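Local coordinates for protein FAD-dependent pyridine nucleotide-disulphide oxidoreductase (Desulfovibrio vulgaris, PDB 3IWA) that probably transfers electrons from NADH or NADPH through FAD as a pyridine nucleotide-disulphide oxidoreductase, at residues 12-17 and 316-321; 20-25 and 324-329; 115-120 and 287-292; 296-301 and 331-336. All coordinates share one frame; numbering follows the deposited sequence.

Contacts 1 and 2 are successive stations along one helix pair, 14-25 and 314-326, their centres about 11 Å apart. Contact 3 pairs strands 116-119 and 289-291 of the parallel sheet on which helix 314-326 lies, with its centre about 12 Å from the centre of either. Contact 4 is about 14 Å from contact 1, centre to centre, and ties strand 296-299 to the loop that follows helix 314-326. Contact 3 is nested within the loops closed by contacts 1 and 2, whereas contact 4 crosses both. Late chain segments thus complete the N-terminal Rossmann-type domain, and contacts 1, 2 and 4 also meet the second subunit.

Contact 1 (12-17 and 316-321); sequences VALGPK and NRQGRV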
loop_
_atom_site.group_PDB
_atom_site.type_symbol
_atom_site.label_atom_id
_atom_site.label_comp_id
_atom_site.label_asym_id
_atom_site.label_seq_id
_atom_site.Cartn_x
_atom_site.Cartn_y
_atom_site.Cartn_z
ATOM N N VAL A 12 4.683 16.227 23.677
ATOM C CA VAL A 12 3.784 15.212 23.175
ATOM C C VAL A 12 4.725 14.199 22.510
ATOM O O VAL A 12 5.680 13.679 23.135
ATOM C CB VAL A 12 2.672 15.838 22.234
ATOM C CG1 VAL A 12 1.546 16.478 23.037
ATOM C CG2 VAL A 12 3.237 16.891 21.316
ATOM N N ALA A 13 4.436 13.862 21.271
ATOM C CA ALA A 13 5.455 13.400 20.371
ATOM C C ALA A 13 5.923 14.661 19.663
ATOM O O ALA A 13 7.110 14.887 19.529
ATOM C CB ALA A 13 4.869 12.383 19.377
ATOM N N LEU A 14 4.973 15.508 19.282
ATOM C CA LEU A 14 5.261 16.570 18.366
ATOM C C LEU A 14 6.363 17.560 18.792
ATOM O O LEU A 14 7.216 17.896 17.969
ATOM C CB LEU A 14 3.985 17.296 17.945
ATOM C CG LEU A 14 4.232 18.297 16.814
ATOM C CD1 LEU A 14 3.402 17.992 15.576
ATOM C CD2 LEU A 14 3.971 19.721 17.313
ATOM N N GLY A 15 6.335 18.016 20.044
ATOM C CA GLY A 15 7.331 18.967 20.561
ATOM C C GLY A 15 8.763 18.475 20.444
ATOM O O GLY A 15 9.562 19.079 19.731
ATOM N N PRO A 16 9.089 17.351 21.116
ATOM C CA PRO A 16 10.412 16.706 21.006
ATOM C C PRO A 16 10.841 16.466 19.556
ATOM O O PRO A 16 12.000 16.705 19.202
ATOM C CB PRO A 16 10.226 15.371 21.738
ATOM C CG PRO A 16 9.124 15.633 22.712
ATOM C CD PRO A 16 8.206 16.632 22.048
ATOM N N LYS A 17 9.914 16.027 18.710
ATOM C CA LYS A 17 10.255 15.797 17.297
ATOM C C LYS A 17 10.662 17.092 16.618
ATOM O O LYS A 17 11.658 17.147 15.936
ATOM C CB LYS A 17 9.080 15.173 16.538
ATOM C CG LYS A 17 9.426 14.695 15.122
ATOM C CD LYS A 17 10.450 13.549 15.171
ATOM C CE LYS A 17 10.787 12.967 13.779
ATOM N NZ LYS A 17 11.448 11.586 13.893
ATOM N N ASN A 316 4.702 12.751 14.419
ATOM C CA ASN A 316 6.032 12.644 13.869
ATOM C C ASN A 316 6.191 13.315 12.520
ATOM O O ASN A 316 7.160 14.019 12.313
ATOM C CB ASN A 316 6.537 11.195 13.875
ATOM C CG ASN A 316 6.993 10.777 15.273
ATOM O OD1 ASN A 316 7.311 11.653 16.090
ATOM N ND2 ASN A 316 7.016 9.460 15.568
ATOM N N ARG A 317 5.196 13.190 11.660
ATOM C CA ARG A 317 5.321 13.690 10.305
ATOM C C ARG A 317 5.251 15.213 10.344
ATOM O O ARG A 317 6.085 15.859 9.754
ATOM C CB ARG A 317 4.257 13.099 9.411
ATOM C CG ARG A 317 4.327 11.582 9.347
ATOM C CD ARG A 317 3.268 10.975 8.467
ATOM N NE ARG A 317 3.255 9.527 8.622
ATOM C CZ ARG A 317 2.174 8.758 8.589
ATOM N NH1 ARG A 317 0.977 9.285 8.397
ATOM N NH2 ARG A 317 2.299 7.450 8.740
ATOM N N GLN A 318 4.291 15.755 11.094
ATOM C CA GLN A 318 4.114 17.206 11.197
ATOM C C GLN A 318 5.276 17.843 11.985
ATOM O O GLN A 318 5.692 18.911 11.661
ATOM C CB GLN A 318 2.786 17.601 11.837
ATOM C CG GLN A 318 1.549 17.114 11.114
ATOM C CD GLN A 318 0.269 17.440 11.883
ATOM O OE1 GLN A 318 0.323 18.035 12.959
ATOM N NE2 GLN A 318 -0.874 17.096 11.312
ATOM N N GLY A 319 5.796 17.145 12.973
ATOM C CA GLY A 319 6.900 17.638 13.772
ATOM C C GLY A 319 8.137 17.860 12.941
ATOM O O GLY A 319 8.831 18.879 13.101
ATOM N N ARG A 320 8.406 16.910 12.041
ATOM C CA ARG A 320 9.557 16.999 11.177
ATOM C C ARG A 320 9.460 18.232 10.331
ATOM O O ARG A 320 10.411 18.974 10.227
ATOM C CB ARG A 320 9.692 15.773 10.308
ATOM C CG ARG A 320 10.971 15.765 9.524
ATOM C CD ARG A 320 11.172 14.411 8.832
ATOM N NE ARG A 320 12.575 14.169 8.527
ATOM C CZ ARG A 320 13.176 14.494 7.399
ATOM N NH1 ARG A 320 14.452 14.205 7.266
ATOM N NH2 ARG A 320 12.531 15.092 6.411
ATOM N N VAL A 321 8.296 18.460 9.740
ATOM C CA VAL A 321 8.082 19.642 8.913
ATOM C C VAL A 321 8.236 20.890 9.766
ATOM O O VAL A 321 8.844 21.849 9.299
ATOM C CB VAL A 321 6.697 19.616 8.215
ATOM C CG1 VAL A 321 6.281 20.984 7.653
ATOM C CG2 VAL A 321 6.667 18.513 7.110
#
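L14 and K17, on the first helix of the Rossmann-type fold, pack against N316, Q318 and G319 of helix 314-326. Helix 14-25 follows strand 5-9, and in this family the turn between the first strand and helix is where FAD is usually held. The two backbones come closest at L14 and G319, with L14 CA 5.0 Å from G319 CA; no side chain on the glycine stands between them. L14 turns its CG away from the backbone N (chi1 -172°) and reaches in with CD1, which lies 3.6 Å from G319 N and 3.8 Å from Q318 CB. K17 does the second half of the packing with the carbons of its chain. A bend at chi2 (64°) lays this chain at about a right angle across N316, with K17 CG 3.7 Å from N316 O and K17 CD 3.8 Å from N316 OD1. A13 CB adds a looser touch on the same amide oxygen. No hydrogen bond joins the segments, so the grip is van der Waals contact. The polar ends turn to other partners: Q318 OE1 receives the N-H of G293, and R320 forms a salt bridge with D458 of the second subunit. K17 and N316 also pack on M447 of that subunit. The second subunit thus covers one edge of the helix pair as well as the R317 side of helix 314-326, while L14 continues onto I322 of the same helix and onto A120, just past strand 116-119.

Contact 2 (20-25 and 324-329); sequences CRFKRL and TNLADG
R21 and T324 supply the polar part of the contact. The R21 guanidinium grips the T324 hydroxyl side-on, with NE 2.6 Å and NH2 2.9 Å from the single atom OG1. This oxygen lies in the guanidinium plane; the NE bond is the straighter (154° at the hydrogen), and the NH2 bond is more bent. T324 OG1 also bonds to the carbonyl O of R320 one turn back, so three bonds fix its rotation. L25 CD1, from the same helix as R21, sits over one face of the guanidinium, toward its rim. The apolar part is made by F22, L25, L326 and A327. F22, with CG anti to its own N (chi1 175°), brings CD1 to 3.6 Å from L326 CB, its side chain at about a right angle to that of L326, and A327 N comes to the ring's edge. L25 CB meets A327 CB at 3.8 Å, and L25 CD1 rests 3.6 Å from T324 CA. Backbone bonds then end helix 314-326 in a Schellman motif, G329 N to T324 O and D328 N to N325 O, with D328 at positive phi. R320 of helix 314-326 brings its guanidinium close to that of R21, and D458 of the second subunit gives R21 a long, weak ion pair. Toward the sheet, F22 packs on V31 of strand 30-34, and L326 on K116 and V118 of strand 116-119.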
loop_
_atom_site.group_PDB
_atom_site.type_symbol
_atom_site.label_atom_id
_atom_site.label_comp_id
_atom_site.label_asym_id
_atom_site.label_seq_id
_atom_site.Cartn_x
_atom_site.Cartn_y
_atom_site.Cartn_z
ATOM N N CYS A 20 14.170 18.299 18.074
ATOM C CA CYS A 20 15.271 17.451 17.638
ATOM C C CYS A 20 15.601 17.632 16.153
ATOM O O CYS A 20 16.771 17.693 15.764
ATOM C CB CYS A 20 14.950 15.991 17.901
ATOM S SG CYS A 20 16.166 14.916 17.183
ATOM N N ARG A 21 14.581 17.736 15.317
ATOM C CA ARG A 21 14.814 18.003 13.896
ATOM C C ARG A 21 15.413 19.410 13.711
ATOM O O ARG A 21 16.318 19.629 12.888
ATOM C CB ARG A 21 13.498 17.889 13.127
ATOM C CG ARG A 21 13.514 18.405 11.728
ATOM C CD ARG A 21 14.419 17.600 10.798
ATOM N NE ARG A 21 14.297 18.084 9.416
ATOM C CZ ARG A 21 15.069 17.678 8.415
ATOM N NH1 ARG A 21 15.995 16.761 8.617
ATOM N NH2 ARG A 21 14.895 18.167 7.206
ATOM N N PHE A 22 14.874 20.370 14.464
ATOM C CA PHE A 22 15.389 21.731 14.427
ATOM C C PHE A 22 16.895 21.780 14.691
ATOM O O PHE A 22 17.664 22.357 13.910
ATOM C CB PHE A 22 14.699 22.584 15.469
ATOM C CG PHE A 22 15.250 23.967 15.564
ATOM C CD1 PHE A 22 15.393 24.735 14.443
ATOM C CD2 PHE A 22 15.615 24.507 16.794
ATOM C CE1 PHE A 22 15.898 26.047 14.521
ATOM C CE2 PHE A 22 16.095 25.791 16.871
ATOM C CZ PHE A 22 16.225 26.563 15.727
ATOM N N LYS A 23 17.266 21.149 15.804
ATOM C CA LYS A 23 18.633 21.092 16.292
ATOM C C LYS A 23 19.567 20.377 15.316
ATOM O O LYS A 23 20.672 20.851 15.088
ATOM C CB LYS A 23 18.686 20.449 17.684
ATOM C CG LYS A 23 18.140 21.342 18.836
ATOM C CD LYS A 23 19.003 22.598 19.146
ATOM C CE LYS A 23 20.390 22.278 19.766
ATOM N NZ LYS A 23 21.382 23.418 19.611
ATOM N N ARG A 24 19.123 19.292 14.680
ATOM C CA ARG A 24 19.994 18.611 13.730
ATOM C C ARG A 24 20.392 19.609 12.633
ATOM O O ARG A 24 21.556 19.670 12.262
ATOM C CB ARG A 24 19.362 17.323 13.165
ATOM N N LEU A 25 19.447 20.417 12.169
ATOM C CA LEU A 25 19.691 21.416 11.109
ATOM C C LEU A 25 20.386 22.730 11.550
ATOM O O LEU A 25 21.155 23.330 10.774
ATOM C CB LEU A 25 18.360 21.798 10.453
ATOM C CG LEU A 25 17.561 20.649 9.862
ATOM C CD1 LEU A 25 16.170 21.130 9.478
ATOM C CD2 LEU A 25 18.318 19.996 8.685
ATOM N N THR A 324 12.062 21.570 10.323
ATOM C CA THR A 324 12.693 22.056 9.109
ATOM C C THR A 324 12.330 23.504 8.845
ATOM O O THR A 324 13.187 24.316 8.432
ATOM C CB THR A 324 12.253 21.111 7.932
ATOM O OG1 THR A 324 12.740 19.796 8.207
ATOM C CG2 THR A 324 12.757 21.559 6.567
ATOM N N ASN A 325 11.063 23.850 9.063
ATOM C CA ASN A 325 10.632 25.212 8.830
ATOM C C ASN A 325 11.124 26.190 9.921
ATOM O O ASN A 325 11.298 27.339 9.617
ATOM C CB ASN A 325 9.114 25.282 8.630
ATOM C CG ASN A 325 8.686 24.578 7.359
ATOM O OD1 ASN A 325 9.543 24.308 6.517
ATOM N ND2 ASN A 325 7.371 24.286 7.198
ATOM N N LEU A 326 11.327 25.723 11.165
ATOM C CA LEU A 326 11.983 26.523 12.212
ATOM C C LEU A 326 13.403 26.848 11.801
ATOM O O LEU A 326 13.913 27.900 12.179
ATOM C CB LEU A 326 12.067 25.800 13.555
ATOM C CG LEU A 326 10.778 25.464 14.301
ATOM C CD1 LEU A 326 11.033 24.407 15.411
ATOM C CD2 LEU A 326 10.186 26.740 14.845
ATOM N N ALA A 327 14.035 25.935 11.049
ATOM C CA ALA A 327 15.360 26.178 10.451
ATOM C C ALA A 327 15.331 26.863 9.093
ATOM O O ALA A 327 16.263 26.720 8.352
ATOM C CB ALA A 327 16.151 24.921 10.357
ATOM N N ASP A 328 14.279 27.616 8.787
ATOM C CA ASP A 328 14.214 28.431 7.575
ATOM C C ASP A 328 13.995 27.620 6.309
ATOM O O ASP A 328 14.138 28.160 5.213
ATOM C CB ASP A 328 15.463 29.352 7.437
ATOM C CG ASP A 328 15.566 30.392 8.572
ATOM O OD1 ASP A 328 14.592 31.155 8.782
ATOM O OD2 ASP A 328 16.611 30.424 9.262
ATOM N N GLY A 329 13.609 26.345 6.438
ATOM C CA GLY A 329 13.231 25.530 5.257
ATOM C C GLY A 329 11.842 25.883 4.758
ATOM O O GLY A 329 11.224 26.812 5.260
#

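Contact 3 (115-120 and 287-292); sequences DKLVLA and PDIFAG
L117 and L119 run beside I289, F290 and A291 in parallel register, the tightly packed part of the contact, where strand 289-291 forms the edge of the parallel sheet of order 82-84, 30-34, 5-9, 116-119, 289-291. L117 straddles I289: L117 N bonds to D288 O at 2.9 Å and L117 O accepts F290 N at 2.8 Å, both nearly straight. L119 N donates to F290 O at 2.8 Å, and the last rung, G292 N to L119 O, is stretched and weak. On one face L117 and I289 run alongside each other, projecting in one direction, with L117 CB 4.1 Å from I289 CG1, while L119 CD1 reaches I289 CG2 at 3.8 Å; I92 of strand 87-93 packs on both leucines. The other face carries V118 and F290, covered by I322 and L326 of helix 314-326. The N-terminal end is looser and nearer solvent, with P287 exposed. There K116, bent at chi2 (-67°), sends NZ back to a salt bridge with D288 OD1; the modelled separation is implausibly short and its exact value doubtful. D288 OD2 is hydrogen-bonded to H97, so each carboxylate oxygen has a partner. The chemistry thus divides along the strands: backbone bonds and hydrocarbon hold the buried length, and a charged pair, its carboxylate also bonded to H97, lies at the more exposed end.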
loop_
_atom_site.group_PDB
_atom_site.type_symbol
_atom_site.label_atom_id
_atom_site.label_comp_id
_atom_site.label_asym_id
_atom_site.label_seq_id
_atom_site.Cartn_x
_atom_site.Cartn_y
_atom_site.Cartn_z
ATOM N N ASP A 115 12.335 33.725 19.241
ATOM C CA ASP A 115 12.317 34.052 17.814
ATOM C C ASP A 115 11.208 33.274 17.106
ATOM O O ASP A 115 10.590 33.789 16.189
ATOM C CB ASP A 115 13.659 33.692 17.185
ATOM C CG ASP A 115 14.812 34.483 17.796
ATOM O OD1 ASP A 115 15.001 35.605 17.301
ATOM O OD2 ASP A 115 15.507 33.985 18.743
ATOM N N LYS A 116 10.995 32.019 17.521
ATOM C CA LYS A 116 9.942 31.198 16.973
ATOM C C LYS A 116 9.345 30.401 18.106
ATOM O O LYS A 116 10.052 29.994 18.995
ATOM C CB LYS A 116 10.477 30.233 15.903
ATOM C CG LYS A 116 11.150 30.863 14.692
ATOM C CD LYS A 116 10.215 31.642 13.820
ATOM C CE LYS A 116 11.007 32.474 12.802
ATOM N NZ LYS A 116 10.105 33.293 11.915
ATOM N N LEU A 117 8.043 30.187 18.049
ATOM C CA LEU A 117 7.322 29.381 19.041
ATOM C C LEU A 117 6.637 28.166 18.391
ATOM O O LEU A 117 6.093 28.248 17.286
ATOM C CB LEU A 117 6.259 30.248 19.713
ATOM C CG LEU A 117 5.443 29.721 20.900
ATOM C CD1 LEU A 117 6.308 29.291 22.114
ATOM C CD2 LEU A 117 4.428 30.790 21.311
ATOM N N VAL A 118 6.655 27.041 19.083
ATOM C CA VAL A 118 5.879 25.897 18.648
ATOM C C VAL A 118 4.834 25.534 19.709
ATOM O O VAL A 118 5.194 25.252 20.835
ATOM C CB VAL A 118 6.761 24.646 18.387
ATOM C CG1 VAL A 118 5.860 23.365 18.121
ATOM C CG2 VAL A 118 7.738 24.899 17.270
ATOM N N LEU A 119 3.565 25.505 19.299
ATOM C CA LEU A 119 2.468 25.078 20.128
ATOM C C LEU A 119 2.109 23.605 19.902
ATOM O O LEU A 119 1.587 23.228 18.886
ATOM C CB LEU A 119 1.270 25.995 19.899
ATOM C CG LEU A 119 1.533 27.507 20.116
ATOM C CD1 LEU A 119 0.299 28.324 19.870
ATOM C CD2 LEU A 119 2.046 27.759 21.529
ATOM N N ALA A 120 2.447 22.767 20.870
ATOM C CA ALA A 120 2.099 21.365 20.844
ATOM C C ALA A 120 1.195 21.103 22.027
ATOM O O ALA A 120 1.566 20.404 22.943
ATOM C CB ALA A 120 3.352 20.524 20.939
ATOM N N PRO A 287 3.130 34.279 11.791
ATOM C CA PRO A 287 4.123 33.540 11.006
ATOM C C PRO A 287 5.335 33.056 11.794
ATOM O O PRO A 287 6.076 32.225 11.300
ATOM C CB PRO A 287 4.528 34.530 9.887
ATOM C CG PRO A 287 4.079 35.867 10.330
ATOM C CD PRO A 287 2.906 35.640 11.258
ATOM N N ASP A 288 5.505 33.528 13.020
ATOM C CA ASP A 288 6.587 33.041 13.895
ATOM C C ASP A 288 6.118 31.942 14.856
ATOM O O ASP A 288 6.888 31.420 15.656
ATOM C CB ASP A 288 7.206 34.232 14.670
ATOM C CG ASP A 288 7.886 35.271 13.724
ATOM O OD1 ASP A 288 8.547 34.852 12.745
ATOM O OD2 ASP A 288 7.748 36.492 13.959
ATOM N N ILE A 289 4.848 31.578 14.752
ATOM C CA ILE A 289 4.286 30.570 15.631
ATOM C C ILE A 289 3.725 29.405 14.833
ATOM O O ILE A 289 2.837 29.595 14.014
ATOM C CB ILE A 289 3.179 31.150 16.501
ATOM C CG1 ILE A 289 3.734 32.351 17.320
ATOM C CG2 ILE A 289 2.631 30.059 17.401
ATOM C CD1 ILE A 289 2.715 33.009 18.233
ATOM N N PHE A 290 4.256 28.213 15.110
ATOM C CA PHE A 290 3.828 26.969 14.480
ATOM C C PHE A 290 2.982 26.207 15.488
ATOM O O PHE A 290 3.112 26.438 16.664
ATOM C CB PHE A 290 5.035 26.088 14.067
ATOM C CG PHE A 290 5.986 26.747 13.069
ATOM C CD1 PHE A 290 7.040 27.544 13.515
ATOM C CD2 PHE A 290 5.828 26.550 11.708
ATOM C CE1 PHE A 290 7.900 28.154 12.613
ATOM C CE2 PHE A 290 6.672 27.151 10.782
ATOM C CZ PHE A 290 7.715 27.954 11.219
ATOM N N ALA A 291 2.163 25.272 14.991
ATOM C CA ALA A 291 1.285 24.424 15.770
ATOM C C ALA A 291 1.100 23.113 15.011
ATOM O O ALA A 291 1.099 23.095 13.791
ATOM C CB ALA A 291 -0.076 25.109 15.983
ATOM N N GLY A 292 0.964 22.018 15.735
ATOM C CA GLY A 292 0.587 20.744 15.134
ATOM C C GLY A 292 -0.028 19.782 16.138
ATOM O O GLY A 292 -0.216 20.124 17.308
#

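Contact 4 (296-301 and 331-336); sequences VTIPNL and ATFPGA
A336 bridges the backbone on both sides of N300: A336 N donates to P299 O at 3.1 Å and L301 N donates to A336 O at 2.7 Å, while the two backbones, taken over 298-301 and 333-336, run 64° apart. Both bonds are close to linear at the hydrogen. G335, at a phi of 136° open only to a residue without a side chain, lets its CA come 3.4 Å from P299 O. I298 packs on the same glycine, from a direction roughly at right angles to P299 O. Its CG1 is flanked by both the N and the C of its own backbone (chi1 57°), which carries CD1 to 3.8 Å from G335 C and 3.9 Å from F333 CE2, at the ring's edge and in its plane. This loop, 331-336, leads from helix 314-326 to strand 340-343, which begins the C-terminal antiparallel sheet associated with the dimerisation domain; here it is stitched to strand 296-299 of a small mixed sheet. L301 closes over the loop from the far end of that strand: CD2 lies 3.6 Å from P334 O, and L301 CD1 lies 4.2 Å from P334 CG. P299 CG rests 3.5 Å from the same carbonyl oxygen, P334 O. F333 continues onto R317 and Q318 of helix 314-326, and F333 and P334 pack on N434 of the second subunit.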
loop_
_atom_site.group_PDB
_atom_site.type_symbol
_atom_site.label_atom_id
_atom_site.label_comp_id
_atom_site.label_asym_id
_atom_site.label_seq_id
_atom_site.Cartn_x
_atom_site.Cartn_y
_atom_site.Cartn_z
ATOM N N VAL A 296 -4.676 21.301 16.191
ATOM C CA VAL A 296 -4.850 21.970 14.920
ATOM C C VAL A 296 -5.913 21.322 14.039
ATOM O O VAL A 296 -6.264 20.162 14.212
ATOM C CB VAL A 296 -3.499 22.033 14.112
ATOM C CG1 VAL A 296 -2.369 22.687 14.951
ATOM C CG2 VAL A 296 -3.043 20.633 13.643
ATOM N N THR A 297 -6.406 22.116 13.089
ATOM C CA THR A 297 -7.171 21.652 11.940
ATOM C C THR A 297 -6.303 21.728 10.699
ATOM O O THR A 297 -5.576 22.673 10.530
ATOM C CB THR A 297 -8.480 22.477 11.656
ATOM O OG1 THR A 297 -9.102 22.016 10.435
ATOM C CG2 THR A 297 -8.189 23.994 11.515
ATOM N N ILE A 298 -6.389 20.708 9.853
ATOM C CA ILE A 298 -5.738 20.695 8.548
ATOM C C ILE A 298 -6.740 20.159 7.511
ATOM O O ILE A 298 -7.711 19.534 7.863
ATOM C CB ILE A 298 -4.538 19.784 8.530
ATOM C CG1 ILE A 298 -4.954 18.369 8.923
ATOM C CG2 ILE A 298 -3.482 20.302 9.463
ATOM C CD1 ILE A 298 -3.830 17.408 8.985
ATOM N N PRO A 299 -6.497 20.419 6.221
ATOM C CA PRO A 299 -7.451 20.020 5.185
ATOM C C PRO A 299 -7.723 18.521 5.176
ATOM O O PRO A 299 -6.788 17.712 5.259
ATOM C CB PRO A 299 -6.743 20.413 3.896
ATOM C CG PRO A 299 -5.765 21.459 4.296
ATOM C CD PRO A 299 -5.296 21.024 5.635
ATOM N N ASN A 300 -8.991 18.148 5.129
ATOM C CA ASN A 300 -9.323 16.771 4.896
ATOM C C ASN A 300 -9.072 16.568 3.420
ATOM O O ASN A 300 -9.721 17.216 2.624
ATOM C CB ASN A 300 -10.791 16.508 5.242
ATOM C CG ASN A 300 -11.193 15.058 5.041
ATOM O OD1 ASN A 300 -11.089 14.516 3.948
ATOM N ND2 ASN A 300 -11.643 14.437 6.087
ATOM N N LEU A 301 -8.137 15.703 3.031
ATOM C CA LEU A 301 -7.848 15.567 1.583
ATOM C C LEU A 301 -8.900 14.803 0.735
ATOM O O LEU A 301 -8.759 14.715 -0.479
ATOM C CB LEU A 301 -6.442 15.017 1.347
ATOM C CG LEU A 301 -5.339 15.874 1.989
ATOM C CD1 LEU A 301 -4.045 15.099 1.974
ATOM C CD2 LEU A 301 -5.156 17.208 1.296
ATOM N N ALA A 331 9.500 23.076 3.945
ATOM C CA ALA A 331 8.773 21.810 3.974
ATOM C C ALA A 331 7.250 22.005 4.203
ATOM O O ALA A 331 6.833 22.885 4.956
ATOM C CB ALA A 331 9.387 20.884 5.069
ATOM N N THR A 332 6.445 21.167 3.534
ATOM C CA THR A 332 4.984 21.214 3.610
ATOM C C THR A 332 4.330 19.899 4.045
ATOM O O THR A 332 4.862 18.826 3.839
ATOM C CB THR A 332 4.372 21.628 2.259
ATOM O OG1 THR A 332 4.701 20.654 1.263
ATOM C CG2 THR A 332 4.895 22.992 1.827
ATOM N N PHE A 333 3.176 20.022 4.672
ATOM C CA PHE A 333 2.331 18.888 5.079
ATOM C C PHE A 333 0.941 19.235 4.579
ATOM O O PHE A 333 0.359 20.228 5.017
ATOM C CB PHE A 333 2.339 18.710 6.591
ATOM C CG PHE A 333 1.694 17.460 7.037
ATOM C CD1 PHE A 333 2.391 16.261 7.042
ATOM C CD2 PHE A 333 0.360 17.452 7.404
ATOM C CE1 PHE A 333 1.763 15.097 7.433
ATOM C CE2 PHE A 333 -0.252 16.302 7.786
ATOM C CZ PHE A 333 0.433 15.134 7.808
ATOM N N PRO A 334 0.415 18.459 3.607
ATOM C CA PRO A 334 -0.764 18.891 2.834
ATOM C C PRO A 334 -2.116 18.781 3.545
ATOM O O PRO A 334 -3.095 19.437 3.152
ATOM C CB PRO A 334 -0.753 17.946 1.625
ATOM C CG PRO A 334 -0.133 16.651 2.164
ATOM C CD PRO A 334 0.956 17.169 3.140
ATOM N N GLY A 335 -2.171 17.943 4.570
ATOM C CA GLY A 335 -3.433 17.574 5.201
ATOM C C GLY A 335 -3.427 16.085 5.444
ATOM O O GLY A 335 -2.374 15.471 5.465
ATOM N N ALA A 336 -4.611 15.498 5.567
ATOM C CA ALA A 336 -4.731 14.090 5.863
ATOM C C ALA A 336 -5.991 13.488 5.255
ATOM O O ALA A 336 -6.947 14.218 4.906
ATOM C CB ALA A 336 -4.704 13.872 7.346
#